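Local coordinates for N-acetylmuramoyl-L-alanine amidase (Clostridium intestinale URNW, PDB 6SRT), which binds zinc and probably cleaves the amide bond between N-acetylmuramoyl and L-alanine in bacterial cell-wall peptidoglycan, as an endolysin of the amidase 2 family, at residues Glu61-Gln65 with Arg66-Gly70. Sequence-based numbering, arbitrary orientation.
Sequences EIHKQ and RGWSG. With GOL (glycerol), chain D.
R66 runs extended from CG to NE, alongside I62, which points the same way. I62 CG2 sits over one face of the R66 guanidinium, 3.6 Å from R66 CZ. R66 NH1 and H63 NE2 then converge on O1 of one glycerol, probably from the crystallisation liquor. The H63 NE2 bond to O1 is nearly straight, at 2.9 Å; the one from R66 NH1 is weak and bent. Both groups meet O1 at their edges. The other ring nitrogen, H63 ND1, is hydrogen-bonded to G72 N. W68 turns an edge toward the H63 face in an offset edge-to-face pair, planes 82° apart. The backbone here ends helix 56-65 with a Schellman motif. G67 takes positive phi (94°), and W68 N bonds back to H63 O at 3.0 Å. G67 N reaches K64 O from above the carbonyl plane. A water donates to both K64 O and W68 O and so bridges helix and loop. The K64 chain bends at chi4 (56°), and K64 NZ meets S69 O on a lone pair, 2.9 Å away. NZ also bonds T30 O, and it forms a salt bridge with D60 of the same helix. The H63 side chain lies about 8 Å from the bound zinc ion.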
loop_
_atom_site.group_PDB
_atom_site.type_symbol
_atom_site.label_atom_id
_atom_site.label_comp_id
_atom_site.label_asym_id
_atom_site.label_seq_id
_atom_site.Cartn_x
_atom_site.Cartn_y
_atom_site.Cartn_z
ATOM N N GLU A 61 3.197 15.233 0.105
ATOM C CA GLU A 61 3.610 16.443 -0.633
ATOM C C GLU A 61 3.781 16.111 -2.110
ATOM O O GLU A 61 3.346 16.868 -2.993
ATOM C CB GLU A 61 4.868 17.035 -0.024
ATOM C CG GLU A 61 5.535 18.130 -0.800
ATOM C CD GLU A 61 6.881 18.478 -0.131
ATOM O OE1 GLU A 61 6.879 18.572 1.096
ATOM O OE2 GLU A 61 7.896 18.405 -0.809
ATOM N N ILE A 62 4.541 15.067 -2.398
ATOM C CA ILE A 62 4.748 14.678 -3.828
ATOM C C ILE A 62 3.455 14.357 -4.537
ATOM O O ILE A 62 3.235 14.742 -5.669
ATOM C CB ILE A 62 5.770 13.524 -3.873
ATOM C CG1 ILE A 62 7.119 13.961 -3.296
ATOM C CG2 ILE A 62 5.878 12.936 -5.289
ATOM C CD1 ILE A 62 8.044 12.816 -3.118
ATOM N N HIS A 63 2.583 13.568 -3.889
ATOM C CA HIS A 63 1.324 13.189 -4.545
ATOM C C HIS A 63 0.461 14.424 -4.801
ATOM O O HIS A 63 -0.260 14.475 -5.805
ATOM C CB HIS A 63 0.685 12.096 -3.711
ATOM C CG HIS A 63 1.359 10.766 -3.913
ATOM N ND1 HIS A 63 0.892 9.603 -3.346
ATOM C CD2 HIS A 63 2.471 10.425 -4.592
ATOM C CE1 HIS A 63 1.725 8.650 -3.697
ATOM N NE2 HIS A 63 2.699 9.096 -4.444
ATOM N N LYS A 64 0.508 15.387 -3.893
ATOM C CA LYS A 64 -0.208 16.659 -4.146
ATOM C C LYS A 64 0.372 17.399 -5.354
ATOM O O LYS A 64 -0.361 17.952 -6.198
ATOM C CB LYS A 64 -0.099 17.565 -2.951
ATOM C CG LYS A 64 -1.065 17.258 -1.825
ATOM C CD LYS A 64 -0.738 18.000 -0.533
ATOM C CE LYS A 64 -1.844 18.143 0.482
ATOM N NZ LYS A 64 -2.363 16.824 0.835
ATOM N N GLN A 65 1.710 17.367 -5.532
ATOM C CA GLN A 65 2.283 17.996 -6.733
ATOM C C GLN A 65 1.715 17.366 -8.010
ATOM O O GLN A 65 1.488 18.070 -9.026
ATOM C CB GLN A 65 3.770 17.872 -6.751
ATOM C CG GLN A 65 4.479 18.618 -5.634
ATOM C CD GLN A 65 5.963 18.368 -5.547
ATOM O OE1 GLN A 65 6.493 17.488 -6.193
ATOM N NE2 GLN A 65 6.580 19.111 -4.665
ATOM N N ARG A 66 1.510 16.048 -7.931
ATOM C CA ARG A 66 1.031 15.272 -9.071
ATOM C C ARG A 66 -0.489 15.453 -9.279
ATOM O O ARG A 66 -1.031 14.829 -10.182
ATOM C CB ARG A 66 1.403 13.802 -8.865
ATOM C CG ARG A 66 2.895 13.596 -8.875
ATOM C CD ARG A 66 3.227 12.157 -8.679
ATOM N NE ARG A 66 4.683 12.026 -8.630
ATOM C CZ ARG A 66 5.333 10.944 -8.192
ATOM N NH1 ARG A 66 4.605 9.967 -7.703
ATOM N NH2 ARG A 66 6.671 10.895 -8.182
ATOM N N GLY A 67 -1.142 16.283 -8.512
ATOM C CA GLY A 67 -2.562 16.594 -8.691
ATOM C C GLY A 67 -3.508 15.771 -7.881
ATOM O O GLY A 67 -4.730 15.944 -8.023
ATOM N N TRP A 68 -2.998 14.859 -7.053
ATOM C CA TRP A 68 -3.846 14.046 -6.191
ATOM C C TRP A 68 -4.223 14.831 -4.948
ATOM O O TRP A 68 -3.607 15.837 -4.569
ATOM C CB TRP A 68 -3.188 12.720 -5.874
ATOM C CG TRP A 68 -2.660 11.993 -7.057
ATOM C CD1 TRP A 68 -1.447 11.367 -7.038
ATOM C CD2 TRP A 68 -3.212 11.763 -8.359
ATOM N NE1 TRP A 68 -1.220 10.789 -8.247
ATOM C CE2 TRP A 68 -2.248 11.043 -9.077
ATOM C CE3 TRP A 68 -4.341 12.112 -9.052
ATOM C CZ2 TRP A 68 -2.424 10.526 -10.356
ATOM C CZ3 TRP A 68 -4.499 11.686 -10.366
ATOM C CH2 TRP A 68 -3.519 10.941 -11.040
ATOM N N SER A 69 -5.211 14.313 -4.217
ATOM C CA SER A 69 -5.604 15.023 -2.999
ATOM C C SER A 69 -4.482 15.005 -1.957
ATOM O O SER A 69 -4.347 15.899 -1.104
ATOM C CB SER A 69 -6.870 14.374 -2.459
ATOM O OG SER A 69 -7.336 15.151 -1.344
ATOM N N GLY A 70 -3.661 13.932 -1.949
ATOM C CA GLY A 70 -2.617 13.680 -0.967
ATOM C C GLY A 70 -2.149 12.258 -1.189
ATOM O O GLY A 70 -2.423 11.666 -2.255
HETATM C C1 GOL D . 5.986 7.856 -5.454
HETATM O O1 GOL D . 4.668 7.608 -5.910
HETATM C C2 GOL D . 6.036 7.674 -3.961
HETATM O O2 GOL D . 6.172 6.281 -3.683
HETATM C C3 GOL D . 7.179 8.440 -3.361
HETATM O O3 GOL D . 8.356 8.252 -4.151
HETATM O O HOH W 1 -2.949 18.487 -5.328
#